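Local coordinates for protein AlyQ (Persicobacter sp. CCB-QB2, PDB 7D2A) that binds alginate-derived uronic acids, including 4,5-unsaturated mannuronic acid, as a family 32 carbohydrate-binding module, at residues K59-S73 against Y87-Y101. Numbering follows the deposited sequence. Where two conformers were deposited one is given.
Sequences KAAWYNGDSRTSGFS and YSGTSSGQTNALESY. With MAW (4-deoxy-alpha-L-erythro-hex-4-enopyranuronic acid), chain B.
Tyr101 meets both Trp62 and Phe72, and its side chain can be followed outward as evidence for how the segments join. Its CB lies over the centre of the Tyr87 ring, within its own segment. From there chi1 of -50°, with CG anti to the carbonyl carbon, carries the ring across to residues 59-73. All six ring carbons, CG to CZ, approach Phe72 CZ, the closest being Tyr101 CZ at 3.5 Å. Since Phe72 CZ stands over the ring centre and the planes are 50° apart, the pair is edge-to-face, with Phe72 giving the edge. Tyr101 CE2 reaches Ala60 CB at 4.2 Å. At the tip, Tyr101 OH, 20° out of the indole plane, accepts from Trp62 NE1 (3.0 Å). Tyr101 OH also donates to Glu99 OE2 (2.7 Å) from above the carboxylate. Glu99 OE2 also receives Ser92 N through its syn lone pair, so the carboxylate ties the tyrosine to the backbone of Ser92. A phenylalanine in place of Tyr101 would probably keep the aromatic packing but leave Trp62 NE1 without this acceptor and Glu99 OE2 with one donor fewer.

Ser91 fixes the indole from another side: its CB sits over the five-membered ring of Trp62, 3.6 Å from the centroid, while Ser91 OG accepts from Ser70 N at 2.9 Å. Water 1 links Trp62 N to Thr95 O and Ala97 O, bridging the end of strand 59-62 to the loop carrying Thr95 and Ala97. Arg68 then extends to the sugar carboxylate, NH1 to MAW O6A and NH2 to O6B, a two-pronged grip near the guanidinium plane.

In the F5/8 type C beta-sandwich, antiparallel pairing joins strand 59-62 to 99-101 in one sheet and 70-73 to 87-90 in the other, where strand 84-90 is one of the two outermost strands; the aromatic cluster packs between them.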
ATOM      1  N   LYS A  59       0.642   6.394   2.825  1.00 10.84           N
ATOM      2  CA  LYS A  59      -0.093   7.025   1.716  1.00 10.80           C
ATOM      3  C   LYS A  59      -0.070   6.077   0.527  1.00  9.77           C
ATOM      4  O   LYS A  59       0.961   5.451   0.192  1.00 10.92           O
ATOM      5  CB  LYS A  59       0.500   8.365   1.282  1.00 11.04           C
ATOM      6  CG  LYS A  59       0.638   9.418   2.365  1.00 12.66           C
ATOM      7  CD  LYS A  59       1.138  10.756   1.819  1.00 15.02           C
ATOM      8  CE  LYS A  59       1.219  11.811   2.895  1.00 19.31           C
ATOM      9  NZ  LYS A  59       1.185  13.156   2.287  1.00 24.34           N
ATOM     10  N   ALA A  60      -1.221   5.949  -0.116  1.00  9.75           N
ATOM     11  CA  ALA A  60      -1.322   5.175  -1.378  1.00  9.45           C
ATOM     12  C   ALA A  60      -2.102   5.977  -2.399  1.00  9.93           C
ATOM     13  O   ALA A  60      -3.125   6.613  -2.064  1.00 10.36           O
ATOM     14  CB  ALA A  60      -1.938   3.811  -1.176  1.00 10.37           C
ATOM     15  N   ALA A  61      -1.587   5.957  -3.610  1.00 10.09           N
ATOM     16  CA  ALA A  61      -2.281   6.457  -4.813  1.00 10.49           C
ATOM     17  C   ALA A  61      -2.819   5.260  -5.562  1.00  9.66           C
ATOM     18  O   ALA A  61      -2.078   4.305  -5.843  1.00 10.90           O
ATOM     19  CB  ALA A  61      -1.349   7.296  -5.658  1.00  9.76           C
ATOM     20  N   TRP A  62      -4.087   5.335  -5.924  1.00  9.51           N
ATOM     21  CA  TRP A  62      -4.828   4.223  -6.540  1.00 10.59           C
ATOM     22  C   TRP A  62      -4.986   4.405  -8.046  1.00 10.98           C
ATOM     23  O   TRP A  62      -5.223   5.520  -8.518  1.00 10.25           O
ATOM     24  CB  TRP A  62      -6.179   4.103  -5.867  1.00 11.54           C
ATOM     25  CG  TRP A  62      -6.052   3.731  -4.429  1.00 11.14           C
ATOM     26  CD1 TRP A  62      -6.018   4.602  -3.383  1.00 12.34           C
ATOM     27  CD2 TRP A  62      -5.971   2.413  -3.884  1.00 11.78           C
ATOM     28  NE1 TRP A  62      -5.833   3.916  -2.216  1.00 12.20           N
ATOM     29  CE2 TRP A  62      -5.829   2.566  -2.477  1.00 11.68           C
ATOM     30  CE3 TRP A  62      -5.967   1.130  -4.448  1.00 11.75           C
ATOM     31  CZ2 TRP A  62      -5.712   1.445  -1.643  1.00 11.95           C
ATOM     32  CZ3 TRP A  62      -5.826   0.041  -3.626  1.00 11.06           C
ATOM     33  CH2 TRP A  62      -5.686   0.205  -2.240  1.00 10.80           C
ATOM     34  N   TYR A  63      -4.821   3.306  -8.763  1.00 10.86           N
ATOM     35  CA  TYR A  63      -5.061   3.313 -10.230  1.00 11.70           C
ATOM     36  C   TYR A  63      -6.532   3.620 -10.459  1.00 11.36           C
ATOM     37  O   TYR A  63      -7.371   3.016  -9.784  1.00 11.95           O
ATOM     38  CB  TYR A  63      -4.739   1.946 -10.815  1.00 12.60           C
ATOM     39  CG  TYR A  63      -4.959   1.797 -12.296  1.00 13.25           C
ATOM     40  CD1 TYR A  63      -4.231   2.545 -13.206  1.00 14.61           C
ATOM     41  CD2 TYR A  63      -5.870   0.870 -12.760  1.00 14.25           C
ATOM     42  CE1 TYR A  63      -4.390   2.356 -14.563  1.00 15.75           C
ATOM     43  CE2 TYR A  63      -6.021   0.664 -14.122  1.00 15.98           C
ATOM     44  CZ  TYR A  63      -5.298   1.419 -15.011  1.00 16.97           C
ATOM     45  OH  TYR A  63      -5.516   1.200 -16.350  1.00 18.58           O
ATOM     46  N   ASN A  64      -6.840   4.550 -11.357  1.00 12.36           N
ATOM     47  CA  ASN A  64      -8.244   4.963 -11.598  1.00 12.90           C
ATOM     48  C   ASN A  64      -8.851   5.436 -10.274  1.00 13.09           C
ATOM     49  O   ASN A  64     -10.054   5.212  -9.995  1.00 12.51           O
ATOM     50  CB  ASN A  64      -9.059   3.853 -12.254  1.00 15.36           C
ATOM     51  CG  ASN A  64      -8.695   3.625 -13.702  1.00 18.84           C
ATOM     52  OD1 ASN A  64      -8.059   4.469 -14.316  1.00 21.85           O
ATOM     53  ND2 ASN A  64      -9.093   2.488 -14.230  1.00 22.38           N
ATOM     54  N   GLY A  65      -8.036   6.074  -9.438  1.00 11.98           N
ATOM     55  CA  GLY A  65      -8.434   6.387  -8.072  1.00 13.10           C
ATOM     56  C   GLY A  65      -9.516   7.432  -8.023  1.00 13.10           C
ATOM     57  O   GLY A  65     -10.178   7.543  -6.955  1.00 13.97           O
ATOM     58  N   ASP A  66      -9.720   8.178  -9.095  1.00 13.84           N
ATOM     59  CA  ASP A  66     -10.760   9.223  -9.123  1.00 14.14           C
ATOM     60  C   ASP A  66     -12.062   8.668  -9.710  1.00 14.12           C
ATOM     61  O   ASP A  66     -12.967   9.481  -9.942  1.00 16.34           O
ATOM     62  CB  ASP A  66     -10.275  10.462  -9.872  1.00 14.73           C
ATOM     63  CG  ASP A  66     -10.124  10.244 -11.355  1.00 15.53           C
ATOM     64  OD1 ASP A  66     -10.171   9.089 -11.801  1.00 18.38           O
ATOM     65  OD2 ASP A  66      -9.928  11.231 -12.035  1.00 18.66           O
ATOM     66  N   SER A  67     -12.159   7.355  -9.962  1.00 13.14           N
ATOM     67  CA  SER A  67     -13.369   6.791 -10.623  0.50 13.56           C
ATOM     68  C   SER A  67     -13.827   5.469  -9.998  1.00 14.26           C
ATOM     69  O   SER A  67     -14.857   4.934 -10.454  1.00 15.31           O
ATOM     70  CB  SER A  67     -13.157   6.639 -12.101  0.50 13.21           C
ATOM     71  OG  SER A  67     -12.264   5.572 -12.390  0.50 13.02           O
ATOM     72  N   ARG A  68     -13.161   4.982  -8.957  1.00 12.80           N
ATOM     73  CA  ARG A  68     -13.602   3.753  -8.293  1.00 12.57           C
ATOM     74  C   ARG A  68     -13.038   3.732  -6.872  1.00 13.39           C
ATOM     75  O   ARG A  68     -12.023   4.403  -6.616  1.00 12.87           O
ATOM     76  CB  ARG A  68     -13.164   2.540  -9.111  1.00 14.14           C
ATOM     77  CG  ARG A  68     -11.686   2.212  -8.960  1.00 13.50           C
ATOM     78  CD  ARG A  68     -11.223   1.275 -10.049  1.00 14.39           C
ATOM     79  NE  ARG A  68      -9.984   0.589  -9.685  1.00 13.57           N
ATOM     80  CZ  ARG A  68      -9.354  -0.269 -10.469  1.00 12.54           C
ATOM     81  NH1 ARG A  68      -9.794  -0.538 -11.714  1.00 14.90           N
ATOM     82  NH2 ARG A  68      -8.265  -0.840 -10.002  1.00 13.21           N
ATOM     83  N   THR A  69     -13.679   2.958  -6.021  1.00 12.71           N
ATOM     84  CA  THR A  69     -13.245   2.763  -4.626  1.00 13.06           C
ATOM     85  C   THR A  69     -12.653   1.361  -4.480  1.00 13.82           C
ATOM     86  O   THR A  69     -13.161   0.386  -5.088  1.00 15.40           O
ATOM     87  CB  THR A  69     -14.403   2.979  -3.646  1.00 14.97           C
ATOM     88  OG1 THR A  69     -15.479   2.092  -3.992  1.00 14.86           O
ATOM     89  CG2 THR A  69     -14.909   4.404  -3.688  1.00 15.74           C
ATOM     90  N   SER A  70     -11.586   1.237  -3.721  1.00 13.42           N
ATOM     91  CA  SER A  70     -10.856  -0.019  -3.567  1.00 13.30           C
ATOM     92  C   SER A  70     -10.754  -0.337  -2.075  1.00 13.63           C
ATOM     93  O   SER A  70     -10.344   0.522  -1.298  1.00 13.66           O
ATOM     94  CB  SER A  70      -9.487   0.069  -4.297  1.00 15.47           C
ATOM     95  OG  SER A  70      -9.121  -1.161  -4.932  1.00 19.53           O
ATOM     96  N   GLY A  71     -11.142  -1.544  -1.686  1.00 12.76           N
ATOM     97  CA  GLY A  71     -11.067  -1.976  -0.287  1.00 12.72           C
ATOM     98  C   GLY A  71      -9.704  -2.534   0.059  1.00 11.26           C
ATOM     99  O   GLY A  71      -9.027  -3.120  -0.781  1.00 12.42           O
ATOM    100  N   PHE A  72      -9.226  -2.227   1.259  1.00 12.01           N
ATOM    101  CA  PHE A  72      -7.864  -2.628   1.660  1.00 11.54           C
ATOM    102  C   PHE A  72      -7.721  -2.627   3.178  1.00 11.29           C
ATOM    103  O   PHE A  72      -8.563  -2.141   3.903  1.00 12.04           O
ATOM    104  CB  PHE A  72      -6.823  -1.688   1.033  1.00 11.77           C
ATOM    105  CG  PHE A  72      -6.827  -0.321   1.641  1.00 12.04           C
ATOM    106  CD1 PHE A  72      -7.722   0.654   1.222  1.00 11.28           C
ATOM    107  CD2 PHE A  72      -5.944  -0.007   2.664  1.00 11.80           C
ATOM    108  CE1 PHE A  72      -7.740   1.916   1.801  1.00 12.82           C
ATOM    109  CE2 PHE A  72      -5.992   1.233   3.270  1.00 12.56           C
ATOM    110  CZ  PHE A  72      -6.900   2.182   2.865  1.00 12.39           C
ATOM    111  N   SER A  73      -6.647  -3.225   3.633  1.00 11.78           N
ATOM    112  CA  SER A  73      -6.213  -3.170   5.026  1.00 12.08           C
ATOM    113  C   SER A  73      -4.699  -3.021   5.001  1.00 12.36           C
ATOM    114  O   SER A  73      -4.033  -3.440   4.026  1.00 13.29           O
ATOM    115  CB  SER A  73      -6.724  -4.309   5.826  1.00 14.86           C
ATOM    116  OG  SER A  73      -6.172  -5.499   5.395  1.00 18.68           O
ATOM    117  N   TYR A  87      -4.994  -0.719  10.119  1.00 10.58           N
ATOM    118  CA  TYR A  87      -5.931   0.111   9.351  1.00 11.12           C
ATOM    119  C   TYR A  87      -6.743  -0.789   8.433  1.00 10.86           C
ATOM    120  O   TYR A  87      -6.230  -1.795   7.906  1.00 10.88           O
ATOM    121  CB  TYR A  87      -5.192   1.140   8.483  1.00 10.76           C
ATOM    122  CG  TYR A  87      -6.062   2.280   8.018  1.00 11.74           C
ATOM    123  CD1 TYR A  87      -6.795   2.176   6.854  1.00 12.43           C
ATOM    124  CD2 TYR A  87      -6.083   3.507   8.679  1.00 12.08           C
ATOM    125  CE1 TYR A  87      -7.586   3.211   6.397  1.00 12.31           C
ATOM    126  CE2 TYR A  87      -6.870   4.566   8.231  1.00 12.82           C
ATOM    127  CZ  TYR A  87      -7.654   4.398   7.095  1.00 12.71           C
ATOM    128  OH  TYR A  87      -8.438   5.406   6.603  1.00 16.82           O
ATOM    129  N   SER A  88      -7.994  -0.464   8.287  1.00 11.98           N
ATOM    130  CA  SER A  88      -8.869  -1.146   7.311  1.00 13.25           C
ATOM    131  C   SER A  88      -9.841  -0.114   6.775  1.00 12.40           C
ATOM    132  O   SER A  88     -10.424   0.705   7.564  1.00 15.11           O
ATOM    133  CB  SER A  88      -9.552  -2.291   7.967  1.00 15.52           C
ATOM    134  OG  SER A  88     -10.350  -2.960   7.017  1.00 23.16           O
ATOM    135  N   GLY A  89     -10.029  -0.070   5.466  1.00 13.38           N
ATOM    136  CA  GLY A  89     -10.970   0.901   4.918  1.00 14.75           C
ATOM    137  C   GLY A  89     -11.138   0.724   3.432  1.00 13.49           C
ATOM    138  O   GLY A  89     -10.863  -0.363   2.890  1.00 13.30           O
ATOM    139  N   THR A  90     -11.557   1.802   2.807  1.00 14.23           N
ATOM    140  CA  THR A  90     -11.859   1.852   1.371  1.00 13.90           C
ATOM    141  C   THR A  90     -11.300   3.173   0.864  1.00 14.44           C
ATOM    142  O   THR A  90     -11.530   4.172   1.520  1.00 17.34           O
ATOM    143  CB  THR A  90     -13.363   1.803   1.130  1.00 17.09           C
ATOM    144  OG1 THR A  90     -13.846   0.622   1.775  1.00 19.60           O
ATOM    145  CG2 THR A  90     -13.701   1.795  -0.330  1.00 17.95           C
ATOM    146  N   SER A  91     -10.649   3.152  -0.261  1.00 14.37           N
ATOM    147  CA  SER A  91     -10.087   4.365  -0.873  1.00 12.97           C
ATOM    148  C   SER A  91     -11.267   5.282  -1.171  1.00 13.98           C
ATOM    149  O   SER A  91     -12.432   4.804  -1.324  1.00 12.94           O
ATOM    150  CB  SER A  91      -9.270   4.042  -2.073  1.00 14.22           C
ATOM    151  OG  SER A  91     -10.073   3.582  -3.142  1.00 14.63           O
ATOM    152  N   SER A  92     -10.994   6.574  -1.333  1.00 13.81           N
ATOM    153  CA  SER A  92     -12.057   7.597  -1.438  1.00 13.48           C
ATOM    154  C   SER A  92     -12.802   7.515  -2.773  1.00 13.36           C
ATOM    155  O   SER A  92     -13.987   7.922  -2.791  1.00 14.32           O
ATOM    156  CB  SER A  92     -11.503   8.957  -1.215  1.00 13.21           C
ATOM    157  OG  SER A  92     -10.709   9.377  -2.295  1.00 13.26           O
ATOM    158  N   GLY A  93     -12.126   7.080  -3.840  1.00 12.01           N
ATOM    159  CA  GLY A  93     -12.658   7.209  -5.200  1.00 13.30           C
ATOM    160  C   GLY A  93     -12.714   8.653  -5.679  1.00 14.11           C
ATOM    161  O   GLY A  93     -13.338   8.908  -6.735  1.00 13.30           O
ATOM    162  N   GLN A  94     -11.959   9.576  -5.069  1.00 11.69           N
ATOM    163  CA  GLN A  94     -12.072  11.041  -5.320  1.00 11.67           C
ATOM    164  C   GLN A  94     -10.753  11.695  -5.707  1.00 12.62           C
ATOM    165  O   GLN A  94     -10.766  12.913  -5.909  1.00 13.14           O
ATOM    166  CB  GLN A  94     -12.689  11.678  -4.090  1.00 13.12           C
ATOM    167  CG  GLN A  94     -14.136  11.245  -3.876  1.00 13.34           C
ATOM    168  CD  GLN A  94     -14.616  11.602  -2.482  1.00 15.25           C
ATOM    169  OE1 GLN A  94     -14.442  12.697  -2.015  1.00 12.39           O
ATOM    170  NE2 GLN A  94     -15.069  10.638  -1.709  1.00 17.74           N
ATOM    171  N   THR A  95      -9.703  10.927  -5.960  1.00 11.96           N
ATOM    172  CA  THR A  95      -8.439  11.520  -6.425  1.00 11.70           C
ATOM    173  C   THR A  95      -7.522  10.432  -6.992  1.00 12.08           C
ATOM    174  O   THR A  95      -7.567   9.251  -6.514  1.00 11.51           O
ATOM    175  CB  THR A  95      -7.721  12.304  -5.303  1.00 12.88           C
ATOM    176  OG1 THR A  95      -6.612  13.019  -5.842  1.00 12.54           O
ATOM    177  CG2 THR A  95      -7.188  11.447  -4.190  1.00 12.13           C
ATOM    178  N   ASN A  96      -6.620  10.851  -7.855  1.00 12.25           N
ATOM    179  CA  ASN A  96      -5.510   9.977  -8.339  1.00 12.30           C
ATOM    180  C   ASN A  96      -4.245  10.200  -7.513  1.00 11.67           C
ATOM    181  O   ASN A  96      -3.273   9.472  -7.643  1.00 12.06           O
ATOM    182  CB  ASN A  96      -5.231  10.269  -9.791  1.00 13.39           C
ATOM    183  CG  ASN A  96      -6.386   9.852 -10.654  1.00 16.74           C
ATOM    184  OD1 ASN A  96      -6.907   8.760 -10.492  1.00 18.39           O
ATOM    185  ND2 ASN A  96      -6.733  10.728 -11.578  1.00 20.10           N
ATOM    186  N   ALA A  97      -4.296  11.162  -6.619  1.00 11.18           N
ATOM    187  CA  ALA A  97      -3.112  11.514  -5.810  1.00 12.05           C
ATOM    188  C   ALA A  97      -2.899  10.519  -4.674  1.00 12.01           C
ATOM    189  O   ALA A  97      -3.782   9.717  -4.314  1.00 10.89           O
ATOM    190  CB  ALA A  97      -3.218  12.918  -5.293  1.00 12.37           C
ATOM    191  N   LEU A  98      -1.726  10.600  -4.053  1.00 10.64           N
ATOM    192  CA  LEU A  98      -1.485   9.921  -2.769  1.00 10.59           C
ATOM    193  C   LEU A  98      -2.555  10.328  -1.744  1.00 10.19           C
ATOM    194  O   LEU A  98      -2.758  11.544  -1.507  1.00 12.23           O
ATOM    195  CB  LEU A  98      -0.115  10.304  -2.229  1.00 11.14           C
ATOM    196  CG  LEU A  98       1.062   9.642  -2.934  1.00 11.61           C
ATOM    197  CD1 LEU A  98       2.321  10.364  -2.510  1.00 11.53           C
ATOM    198  CD2 LEU A  98       1.165   8.154  -2.691  1.00 10.61           C
ATOM    199  N   GLU A  99      -3.165   9.308  -1.142  1.00 10.47           N
ATOM    200  CA  GLU A  99      -4.195   9.461  -0.090  1.00 11.78           C
ATOM    201  C   GLU A  99      -3.619   8.919   1.206  1.00 11.52           C
ATOM    202  O   GLU A  99      -3.099   7.810   1.215  1.00 11.07           O
ATOM    203  CB  GLU A  99      -5.442   8.709  -0.542  1.00 11.46           C
ATOM    204  CG  GLU A  99      -6.613   8.815   0.408  1.00 13.53           C
ATOM    205  CD  GLU A  99      -7.897   8.464  -0.345  1.00 14.36           C
ATOM    206  OE1 GLU A  99      -8.322   9.276  -1.216  1.00 13.32           O
ATOM    207  OE2 GLU A  99      -8.470   7.400  -0.073  1.00 14.38           O
ATOM    208  N   SER A 100      -3.782   9.651   2.294  1.00 11.16           N
ATOM    209  CA  SER A 100      -3.158   9.311   3.601  0.50 11.69           C
ATOM    210  C   SER A 100      -4.067   8.448   4.489  1.00 11.73           C
ATOM    211  O   SER A 100      -5.273   8.737   4.653  1.00 11.66           O
ATOM    212  CB  SER A 100      -2.743  10.550   4.314  0.50 12.25           C
ATOM    213  OG  SER A 100      -1.814  11.249   3.519  0.50 14.96           O
ATOM    214  N   TYR A 101      -3.490   7.388   4.994  1.00 10.51           N
ATOM    215  CA  TYR A 101      -4.144   6.469   5.977  1.00 10.94           C
ATOM    216  C   TYR A 101      -3.240   6.485   7.203  1.00 11.00           C
ATOM    217  O   TYR A 101      -2.138   5.927   7.231  1.00 11.21           O
ATOM    218  CB  TYR A 101      -4.308   5.087   5.367  1.00 10.34           C
ATOM    219  CG  TYR A 101      -4.944   5.121   4.005  1.00 10.76           C
ATOM    220  CD1 TYR A 101      -6.198   5.665   3.859  1.00 10.73           C
ATOM    221  CD2 TYR A 101      -4.236   4.732   2.887  1.00 11.52           C
ATOM    222  CE1 TYR A 101      -6.790   5.772   2.615  1.00 10.83           C
ATOM    223  CE2 TYR A 101      -4.837   4.799   1.631  1.00 11.97           C
ATOM    224  CZ  TYR A 101      -6.115   5.327   1.498  1.00 10.92           C
ATOM    225  OH  TYR A 101      -6.675   5.449   0.239  1.00 11.89           O
TER
HETATM  226  C1  MAW B   2      -6.997  -5.131 -15.817  1.00 19.57           C
HETATM  227  C2  MAW B   2      -5.574  -4.983 -16.184  1.00 17.55           C
HETATM  228  O2  MAW B   2      -5.293  -3.790 -16.970  1.00 20.91           O
HETATM  229  C3  MAW B   2      -4.784  -4.955 -14.846  1.00 18.42           C
HETATM  230  O3  MAW B   2      -3.459  -4.501 -15.044  1.00 16.27           O
HETATM  231  C4  MAW B   2      -5.522  -4.048 -13.848  1.00 19.10           C
HETATM  232  C5  MAW B   2      -6.716  -3.553 -14.065  1.00 18.02           C
HETATM  233  O5  MAW B   2      -7.460  -3.887 -15.268  1.00 19.81           O
HETATM  234  C6  MAW B   2      -7.434  -2.710 -13.153  1.00 17.16           C
HETATM  235  O6A MAW B   2      -8.610  -2.358 -13.484  1.00 16.45           O
HETATM  236  O6B MAW B   2      -6.931  -2.367 -12.016  1.00 14.68           O
HETATM  237  O   HOH W   1      -5.507   7.885  -5.250  1.00 12.27           O
HETATM  238  O   HOH W   2      -3.089   7.200  -9.071  1.00 12.48           O
HETATM  239  O   HOH W   3      -9.445   6.298  -4.708  1.00 14.76           O
HETATM  240  O   HOH W   4      -9.542   3.594  -5.869  1.00 14.82           O